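Local coordinates for N-acetylneuraminic acid outer membrane channel protein NanC (Escherichia coli, PDB 2WJR), which forms a monomeric, weakly anion-selective outer membrane channel that lets N-acetylneuraminic acid enter the bacterium, at residues Asp3-Tyr8 and Tyr183-Tyr188; Ala14-Leu19 and Asn36-Ile41. The protein carries 1 engineered substitution. All coordinates share one frame; numbering follows the deposited sequence.

Interaction 1. Residues Asp3-Tyr8 and Tyr183-Tyr188; sequences DVRGGY and YIEYDY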
ATOM      1  N   ASP A   3       4.306  -2.615 -13.243  1.00 27.49           N
ATOM      2  CA  ASP A   3       5.274  -2.674 -12.156  1.00 26.45           C
ATOM      3  C   ASP A   3       5.420  -4.134 -11.736  1.00 25.39           C
ATOM      4  O   ASP A   3       4.419  -4.847 -11.575  1.00 24.59           O
ATOM      5  CB  ASP A   3       4.792  -1.815 -10.984  1.00 26.71           C
ATOM      6  CG  ASP A   3       5.876  -1.552  -9.952  1.00 27.14           C
ATOM      7  OD1 ASP A   3       6.253  -2.472  -9.186  1.00 28.65           O
ATOM      8  OD2 ASP A   3       6.324  -0.398  -9.871  1.00 31.04           O
ATOM      9  N   VAL A   4       6.664  -4.563 -11.559  1.00 24.89           N
ATOM     10  CA  VAL A   4       6.999  -5.917 -11.109  1.00 24.69           C
ATOM     11  C   VAL A   4       7.893  -5.752  -9.885  1.00 24.00           C
ATOM     12  O   VAL A   4       8.848  -4.991  -9.922  1.00 23.61           O
ATOM     13  CB  VAL A   4       7.756  -6.713 -12.200  1.00 25.41           C
ATOM     14  CG1 VAL A   4       8.080  -8.114 -11.700  1.00 26.46           C
ATOM     15  CG2 VAL A   4       6.924  -6.793 -13.492  1.00 26.23           C
ATOM     16  N   ARG A   5       7.574  -6.429  -8.794  1.00 23.88           N
ATOM     17  CA  ARG A   5       8.308  -6.211  -7.553  1.00 23.93           C
ATOM     18  C   ARG A   5       8.480  -7.513  -6.823  1.00 23.81           C
ATOM     19  O   ARG A   5       7.547  -8.280  -6.710  1.00 24.98           O
ATOM     20  CB  ARG A   5       7.572  -5.214  -6.642  1.00 24.02           C
ATOM     21  CG  ARG A   5       8.390  -4.733  -5.463  1.00 22.88           C
ATOM     22  CD  ARG A   5       7.576  -3.858  -4.523  1.00 22.18           C
ATOM     23  NE  ARG A   5       6.520  -4.622  -3.887  1.00 21.27           N
ATOM     24  CZ  ARG A   5       5.508  -4.108  -3.200  1.00 22.64           C
ATOM     25  NH1 ARG A   5       5.395  -2.805  -3.038  1.00 21.81           N
ATOM     26  NH2 ARG A   5       4.602  -4.909  -2.669  1.00 23.92           N
ATOM     27  N   GLY A   6       9.684  -7.742  -6.332  1.00 24.23           N
ATOM     28  CA  GLY A   6       9.975  -8.902  -5.475  1.00 24.78           C
ATOM     29  C   GLY A   6      10.378  -8.404  -4.103  1.00 24.48           C
ATOM     30  O   GLY A   6      11.069  -7.405  -3.998  1.00 24.69           O
ATOM     31  N   GLY A   7       9.966  -9.113  -3.056  1.00 25.51           N
ATOM     32  CA  GLY A   7      10.264  -8.691  -1.695  1.00 26.20           C
ATOM     33  C   GLY A   7      10.529  -9.827  -0.739  1.00 26.51           C
ATOM     34  O   GLY A   7       9.974 -10.909  -0.894  1.00 26.37           O
ATOM     35  N   TYR A   8      11.385  -9.557   0.244  1.00 27.57           N
ATOM     36  CA  TYR A   8      11.655 -10.492   1.340  1.00 28.43           C
ATOM     37  C   TYR A   8      11.221  -9.892   2.673  1.00 28.36           C
ATOM     38  O   TYR A   8      11.585  -8.768   2.994  1.00 28.48           O
ATOM     39  CB  TYR A   8      13.150 -10.855   1.402  1.00 28.62           C
ATOM     40  CG  TYR A   8      13.455 -11.698   2.629  1.00 31.20           C
ATOM     41  CD1 TYR A   8      12.931 -12.978   2.753  1.00 34.32           C
ATOM     42  CD2 TYR A   8      14.206 -11.193   3.681  1.00 34.98           C
ATOM     43  CE1 TYR A   8      13.172 -13.757   3.885  1.00 36.87           C
ATOM     44  CE2 TYR A   8      14.458 -11.963   4.821  1.00 37.47           C
ATOM     45  CZ  TYR A   8      13.932 -13.242   4.911  1.00 37.89           C
ATOM     46  OH  TYR A   8      14.153 -14.012   6.027  1.00 41.93           O
ATOM     47  N   TYR A 183      13.821   0.253  -9.036  1.00 25.70           N
ATOM     48  CA  TYR A 183      13.824   0.812  -7.686  1.00 24.38           C
ATOM     49  C   TYR A 183      14.179  -0.208  -6.626  1.00 23.97           C
ATOM     50  O   TYR A 183      14.046  -1.416  -6.824  1.00 23.89           O
ATOM     51  CB  TYR A 183      12.469   1.443  -7.348  1.00 24.30           C
ATOM     52  CG  TYR A 183      11.296   0.505  -7.327  1.00 24.01           C
ATOM     53  CD1 TYR A 183      10.546   0.268  -8.479  1.00 24.06           C
ATOM     54  CD2 TYR A 183      10.897  -0.122  -6.148  1.00 24.18           C
ATOM     55  CE1 TYR A 183       9.442  -0.587  -8.455  1.00 25.00           C
ATOM     56  CE2 TYR A 183       9.796  -0.965  -6.114  1.00 24.55           C
ATOM     57  CZ  TYR A 183       9.068  -1.193  -7.262  1.00 23.35           C
ATOM     58  OH  TYR A 183       7.976  -2.027  -7.245  1.00 25.38           O
ATOM     59  N   ILE A 184      14.651   0.302  -5.506  1.00 23.96           N
ATOM     60  CA  ILE A 184      14.840  -0.515  -4.314  1.00 24.18           C
ATOM     61  C   ILE A 184      14.007   0.092  -3.201  1.00 23.36           C
ATOM     62  O   ILE A 184      13.687   1.274  -3.236  1.00 23.49           O
ATOM     63  CB  ILE A 184      16.323  -0.609  -3.912  1.00 24.36           C
ATOM     64  CG1 ILE A 184      16.900   0.760  -3.600  1.00 25.39           C
ATOM     65  CG2 ILE A 184      17.088  -1.289  -5.022  1.00 25.33           C
ATOM     66  CD1 ILE A 184      18.297   0.700  -3.010  1.00 30.47           C
ATOM     67  N   GLU A 185      13.664  -0.728  -2.224  1.00 22.82           N
ATOM     68  CA  GLU A 185      12.712  -0.330  -1.209  1.00 22.97           C
ATOM     69  C   GLU A 185      13.006  -1.040   0.093  1.00 22.23           C
ATOM     70  O   GLU A 185      13.317  -2.225   0.104  1.00 22.59           O
ATOM     71  CB  GLU A 185      11.285  -0.643  -1.694  1.00 23.06           C
ATOM     72  CG  GLU A 185      10.183  -0.460  -0.664  1.00 22.60           C
ATOM     73  CD  GLU A 185       8.796  -0.739  -1.217  1.00 24.49           C
ATOM     74  OE1 GLU A 185       7.818  -0.735  -0.427  1.00 23.22           O
ATOM     75  OE2 GLU A 185       8.682  -0.948  -2.433  1.00 23.84           O
ATOM     76  N   TYR A 186      12.927  -0.293   1.183  1.00 22.06           N
ATOM     77  CA  TYR A 186      12.952  -0.872   2.511  1.00 21.71           C
ATOM     78  C   TYR A 186      11.653  -0.486   3.225  1.00 21.28           C
ATOM     79  O   TYR A 186      11.258   0.685   3.225  1.00 20.58           O
ATOM     80  CB  TYR A 186      14.181  -0.406   3.316  1.00 22.01           C
ATOM     81  CG  TYR A 186      14.005  -0.712   4.791  1.00 22.82           C
ATOM     82  CD1 TYR A 186      14.243  -1.993   5.287  1.00 24.94           C
ATOM     83  CD2 TYR A 186      13.548   0.260   5.678  1.00 23.14           C
ATOM     84  CE1 TYR A 186      14.037  -2.295   6.627  1.00 26.00           C
ATOM     85  CE2 TYR A 186      13.340  -0.033   7.015  1.00 24.53           C
ATOM     86  CZ  TYR A 186      13.589  -1.312   7.483  1.00 25.62           C
ATOM     87  OH  TYR A 186      13.376  -1.597   8.814  1.00 26.34           O
ATOM     88  N   ASP A 187      10.983  -1.472   3.815  1.00 20.69           N
ATOM     89  CA  ASP A 187       9.824  -1.199   4.653  1.00 20.90           C
ATOM     90  C   ASP A 187      10.051  -1.772   6.040  1.00 21.42           C
ATOM     91  O   ASP A 187      10.704  -2.815   6.199  1.00 22.14           O
ATOM     92  CB  ASP A 187       8.544  -1.813   4.081  1.00 20.89           C
ATOM     93  CG  ASP A 187       8.515  -1.789   2.595  1.00 22.14           C
ATOM     94  OD1 ASP A 187       8.373  -0.690   2.027  1.00 21.27           O
ATOM     95  OD2 ASP A 187       8.653  -2.870   1.985  1.00 23.42           O
ATOM     96  N   TYR A 188       9.535  -1.058   7.028  1.00 22.01           N
ATOM     97  CA  TYR A 188       9.374  -1.603   8.359  1.00 22.38           C
ATOM     98  C   TYR A 188       7.876  -1.724   8.626  1.00 22.21           C
ATOM     99  O   TYR A 188       7.129  -0.716   8.642  1.00 22.41           O
ATOM    100  CB  TYR A 188      10.064  -0.746   9.410  1.00 22.73           C
ATOM    101  CG  TYR A 188       9.909  -1.388  10.774  1.00 24.10           C
ATOM    102  CD1 TYR A 188       9.185  -0.763  11.781  1.00 24.52           C
ATOM    103  CD2 TYR A 188      10.427  -2.661  11.017  1.00 26.42           C
ATOM    104  CE1 TYR A 188       9.019  -1.362  13.025  1.00 26.37           C
ATOM    105  CE2 TYR A 188      10.263  -3.275  12.251  1.00 27.04           C
ATOM    106  CZ  TYR A 188       9.548  -2.620  13.245  1.00 28.22           C
ATOM    107  OH  TYR A 188       9.371  -3.232  14.460  1.00 34.23           O
TER
HETATM  108  O   HOH W   1       6.863  -0.280  -4.192  1.00 32.62           O
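Tyr-183, its CG set between the backbone N and the carbonyl carbon (chi1 63°), reaches from strand 180-188 to Asp-3 and donates a hydrogen bond of 2.6 Å from OH to Asp-3 OD1. The acceptor is the syn lone pair of OD1, which lies at the edge of the phenol in its plane, while the carboxylate is turned 41° from the ring. Arg-5 completes the tight part: its aliphatic stem crosses the phenol at about a right angle, with CG 3.3 Å from Tyr-183 OH and CD at the ring edge. Tyrosine suits this place, being long enough to bridge strand axes 9.1 Å apart and ending in a donor. The other side is looser: Arg-5 NH1 and Glu-185 OE2 form only a long salt bridge of 3.8 Å, and a water fills in, accepting from NH1 in the guanidinium plane and donating to OE2. Glu-185 keeps its stronger ion pair, through OE1, with Arg-207 of strand 198-212, which runs between the two segments. Charged side chains thus meet on the inner side of next-but-one strands, typical of the water-filled lumen of a porin beta-barrel, here of the KdgM family.

Interaction 2. Residues Ala14-Leu19 and Asn36-Ile41; sequences AYETRL and NTWNTI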
ATOM      1  N   ALA A  14       9.493 -14.821   4.534  1.00 32.66           N
ATOM      2  CA  ALA A  14       8.636 -15.066   3.374  1.00 32.17           C
ATOM      3  C   ALA A  14       8.996 -14.151   2.211  1.00 32.21           C
ATOM      4  O   ALA A  14       9.488 -13.037   2.420  1.00 31.50           O
ATOM      5  CB  ALA A  14       7.184 -14.868   3.753  1.00 32.35           C
ATOM      6  N   TYR A  15       8.751 -14.647   1.000  1.00 31.79           N
ATOM      7  CA  TYR A  15       8.927 -13.886  -0.237  1.00 32.49           C
ATOM      8  C   TYR A  15       7.577 -13.511  -0.817  1.00 31.08           C
ATOM      9  O   TYR A  15       6.653 -14.319  -0.847  1.00 31.34           O
ATOM     10  CB  TYR A  15       9.641 -14.712  -1.307  1.00 33.26           C
ATOM     11  CG  TYR A  15      11.097 -15.009  -1.061  1.00 37.28           C
ATOM     12  CD1 TYR A  15      12.054 -14.001  -1.123  1.00 41.98           C
ATOM     13  CD2 TYR A  15      11.529 -16.310  -0.817  1.00 42.18           C
ATOM     14  CE1 TYR A  15      13.410 -14.277  -0.913  1.00 44.09           C
ATOM     15  CE2 TYR A  15      12.880 -16.595  -0.611  1.00 44.27           C
ATOM     16  CZ  TYR A  15      13.811 -15.575  -0.658  1.00 45.01           C
ATOM     17  OH  TYR A  15      15.141 -15.850  -0.453  1.00 47.42           O
ATOM     18  N   GLU A  16       7.481 -12.289  -1.324  1.00 30.36           N
ATOM     19  CA  GLU A  16       6.275 -11.852  -2.014  1.00 29.64           C
ATOM     20  C   GLU A  16       6.610 -11.195  -3.341  1.00 28.69           C
ATOM     21  O   GLU A  16       7.632 -10.520  -3.479  1.00 28.66           O
ATOM     22  CB  GLU A  16       5.477 -10.891  -1.146  1.00 30.24           C
ATOM     23  CG  GLU A  16       6.253  -9.683  -0.664  1.00 30.35           C
ATOM     24  CD  GLU A  16       5.384  -8.752   0.167  1.00 31.60           C
ATOM     25  OE1 GLU A  16       4.160  -8.684  -0.103  1.00 31.06           O
ATOM     26  OE2 GLU A  16       5.924  -8.079   1.079  1.00 31.60           O
ATOM     27  N   THR A  17       5.738 -11.403  -4.312  1.00 28.34           N
ATOM     28  CA  THR A  17       5.866 -10.773  -5.620  1.00 28.29           C
ATOM     29  C   THR A  17       4.594 -10.018  -5.923  1.00 27.21           C
ATOM     30  O   THR A  17       3.485 -10.486  -5.630  1.00 28.36           O
ATOM     31  CB  THR A  17       6.196 -11.789  -6.757  1.00 27.87           C
ATOM     32  OG1 THR A  17       5.056 -12.587  -7.041  1.00 32.32           O
ATOM     33  CG2 THR A  17       7.334 -12.697  -6.359  1.00 28.34           C
ATOM     34  N   ARG A  18       4.762  -8.819  -6.458  1.00 26.10           N
ATOM     35  CA  ARG A  18       3.654  -8.022  -6.886  1.00 25.59           C
ATOM     36  C   ARG A  18       3.802  -7.758  -8.373  1.00 25.22           C
ATOM     37  O   ARG A  18       4.878  -7.420  -8.867  1.00 24.71           O
ATOM     38  CB  ARG A  18       3.580  -6.694  -6.120  1.00 25.32           C
ATOM     39  CG  ARG A  18       2.298  -5.905  -6.438  1.00 25.37           C
ATOM     40  CD  ARG A  18       2.270  -4.534  -5.792  1.00 24.38           C
ATOM     41  NE  ARG A  18       3.317  -3.674  -6.316  1.00 24.32           N
ATOM     42  CZ  ARG A  18       3.516  -2.409  -5.955  1.00 24.74           C
ATOM     43  NH1 ARG A  18       2.733  -1.822  -5.055  1.00 26.71           N
ATOM     44  NH2 ARG A  18       4.499  -1.717  -6.503  1.00 24.25           N
ATOM     45  N   LEU A  19       2.698  -7.927  -9.069  1.00 25.53           N
ATOM     46  CA  LEU A  19       2.594  -7.551 -10.466  1.00 26.42           C
ATOM     47  C   LEU A  19       1.460  -6.559 -10.540  1.00 25.24           C
ATOM     48  O   LEU A  19       0.345  -6.864 -10.128  1.00 25.29           O
ATOM     49  CB  LEU A  19       2.303  -8.780 -11.313  1.00 26.99           C
ATOM     50  CG  LEU A  19       3.503  -9.520 -11.942  1.00 30.10           C
ATOM     51  CD1 LEU A  19       3.921  -8.773 -13.206  1.00 34.41           C
ATOM     52  CD2 LEU A  19       4.698  -9.706 -11.013  1.00 33.42           C
ATOM     53  N   ASN A  36      -0.690 -10.056  -5.648  1.00 25.80           N
ATOM     54  CA  ASN A  36       0.388 -10.300  -4.708  1.00 26.20           C
ATOM     55  C   ASN A  36       0.436 -11.804  -4.377  1.00 27.76           C
ATOM     56  O   ASN A  36      -0.578 -12.407  -4.029  1.00 27.42           O
ATOM     57  CB  ASN A  36       0.170  -9.508  -3.429  1.00 25.90           C
ATOM     58  CG  ASN A  36       0.285  -8.010  -3.649  1.00 26.53           C
ATOM     59  OD1 ASN A  36       1.397  -7.460  -3.748  1.00 25.78           O
ATOM     60  ND2 ASN A  36      -0.856  -7.345  -3.726  1.00 25.18           N
ATOM     61  N   THR A  37       1.621 -12.379  -4.498  1.00 29.78           N
ATOM     62  CA  THR A  37       1.858 -13.774  -4.127  1.00 32.06           C
ATOM     63  C   THR A  37       2.620 -13.791  -2.823  1.00 34.01           C
ATOM     64  O   THR A  37       3.294 -12.818  -2.478  1.00 34.45           O
ATOM     65  CB  THR A  37       2.708 -14.511  -5.174  1.00 32.01           C
ATOM     66  OG1 THR A  37       4.018 -13.932  -5.217  1.00 33.95           O
ATOM     67  CG2 THR A  37       2.054 -14.442  -6.542  1.00 31.95           C
ATOM     68  N   TRP A  38       2.512 -14.903  -2.102  1.00 36.06           N
ATOM     69  CA  TRP A  38       3.151 -15.056  -0.803  1.00 37.79           C
ATOM     70  C   TRP A  38       3.724 -16.472  -0.725  1.00 39.79           C
ATOM     71  O   TRP A  38       2.966 -17.446  -0.769  1.00 39.71           O
ATOM     72  CB  TRP A  38       2.126 -14.837   0.306  1.00 38.17           C
ATOM     73  CG  TRP A  38       2.715 -14.867   1.672  1.00 39.35           C
ATOM     74  CD1 TRP A  38       2.896 -15.963   2.463  1.00 40.91           C
ATOM     75  CD2 TRP A  38       3.208 -13.748   2.412  1.00 40.93           C
ATOM     76  NE1 TRP A  38       3.480 -15.600   3.651  1.00 41.91           N
ATOM     77  CE2 TRP A  38       3.682 -14.242   3.649  1.00 42.20           C
ATOM     78  CE3 TRP A  38       3.290 -12.374   2.155  1.00 40.93           C
ATOM     79  CZ2 TRP A  38       4.228 -13.409   4.631  1.00 42.48           C
ATOM     80  CZ3 TRP A  38       3.835 -11.546   3.125  1.00 42.73           C
ATOM     81  CH2 TRP A  38       4.298 -12.067   4.354  1.00 43.19           C
ATOM     82  N   ASN A  39       5.050 -16.570  -0.634  1.00 42.07           N
ATOM     83  CA  ASN A  39       5.743 -17.857  -0.529  1.00 43.87           C
ATOM     84  C   ASN A  39       6.589 -17.910   0.728  1.00 45.17           C
ATOM     85  O   ASN A  39       7.695 -17.353   0.775  1.00 44.69           O
ATOM     86  CB  ASN A  39       6.623 -18.106  -1.747  1.00 44.21           C
ATOM     87  CG  ASN A  39       5.813 -18.319  -3.011  1.00 46.16           C
ATOM     88  OD1 ASN A  39       5.640 -19.452  -3.478  1.00 47.99           O
ATOM     89  ND2 ASN A  39       5.288 -17.228  -3.559  1.00 48.64           N
ATOM     90  N   THR A  40       6.050 -18.566   1.751  1.00 46.79           N
ATOM     91  CA  THR A  40       6.789 -18.789   2.985  1.00 48.34           C
ATOM     92  C   THR A  40       7.892 -19.815   2.710  1.00 49.37           C
ATOM     93  O   THR A  40       7.715 -20.712   1.881  1.00 50.09           O
ATOM     94  CB  THR A  40       5.864 -19.259   4.130  1.00 48.52           C
ATOM     95  OG1 THR A  40       6.633 -19.437   5.326  1.00 49.53           O
ATOM     96  CG2 THR A  40       5.143 -20.571   3.774  1.00 48.87           C
ATOM     97  N   ILE A  41       9.038 -19.656   3.369  1.00 50.30           N
ATOM     98  CA  ILE A  41      10.134 -20.628   3.254  1.00 50.95           C
ATOM     99  C   ILE A  41      10.126 -21.586   4.457  1.00 51.22           C
ATOM    100  O   ILE A  41      10.176 -21.143   5.610  1.00 51.66           O
ATOM    101  CB  ILE A  41      11.507 -19.949   3.160  1.00 50.95           C
ATOM    102  CG1 ILE A  41      11.500 -18.845   2.097  1.00 51.11           C
ATOM    103  CG2 ILE A  41      12.586 -20.995   2.851  1.00 51.26           C
ATOM    104  CD1 ILE A  41      12.520 -17.753   2.358  1.00 50.82           C
TER
HETATM  105  O   HOH W   2       3.747  -7.927  -2.797  1.00 26.06           O
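Ala-14 and Trp-38 meet at the extracellular end of an antiparallel beta hairpin, strands 14-24 and 29-40 of the NanC barrel. Ala-14 CB sits 3.2 Å above one face of the indole, offset toward the rim, and is 3.4 Å from Trp-38 CZ2. With CG anti to the backbone N (chi1 -175°), Trp-38 brings its rings toward the neighbouring strand, where alanine presents just a methyl group. On the same face, Arg-18 and Asn-36 run side by side in the same direction, their guanidinium and amide planes 47° apart. The arginine meets the amide through its aliphatic stem, Asn-36 OD1 lying 3.2 Å from Arg-18 CG, while its charged end leads away. A water lies within hydrogen-bonding distance of Glu-16 OE1 and Asn-36 OD1, though it may not donate to both at once. Glu-16 OE2 is held by Arg-207 and Arg-9, and Asn-36 ND2 by Asp-53 and by Glu-34 of its own strand.

The other face carries Tyr-15 and Thr-17. The phenol crosses Ile-41 at a slant, an apolar contact on the surface. The backbones of Tyr-15 and Asn-39 exchange two nearly straight hydrogen bonds, the one from Asn-39 N to Tyr-15 O measuring 2.8 Å. Threonine suits positions 17 and 37 because its beta-branch favours an extended backbone and its hydroxyl can bond across the pair. Thr-17 OG1 and Thr-37 OG1 lie 2.5 Å apart, a hydrogen bond in which either may donate and whose shortness makes the exact length doubtful.

How the interactions relate
From the N terminus, the chain first forms strand 2-9, turns on the extracellular side and returns as strand 14-24; after a periplasmic turn, strand 29-40 runs back outward. Interaction 2 closes this short hairpin loop, with 16 residues between its segments. Interaction 1 closes a much longer one: 174 residues, containing most of the barrel strands, separate 3-8 from 183-188, and all of interaction 2 falls within that span. The two contacts therefore nest and do not cross. Strands 2-9 and 14-24 are neighbours, linked by probable hydrogen bonds such as Gly-7 N to Glu-16 O, 2.8 Å. Together the contacts connect the first hairpins with the region where the last strands close the barrel.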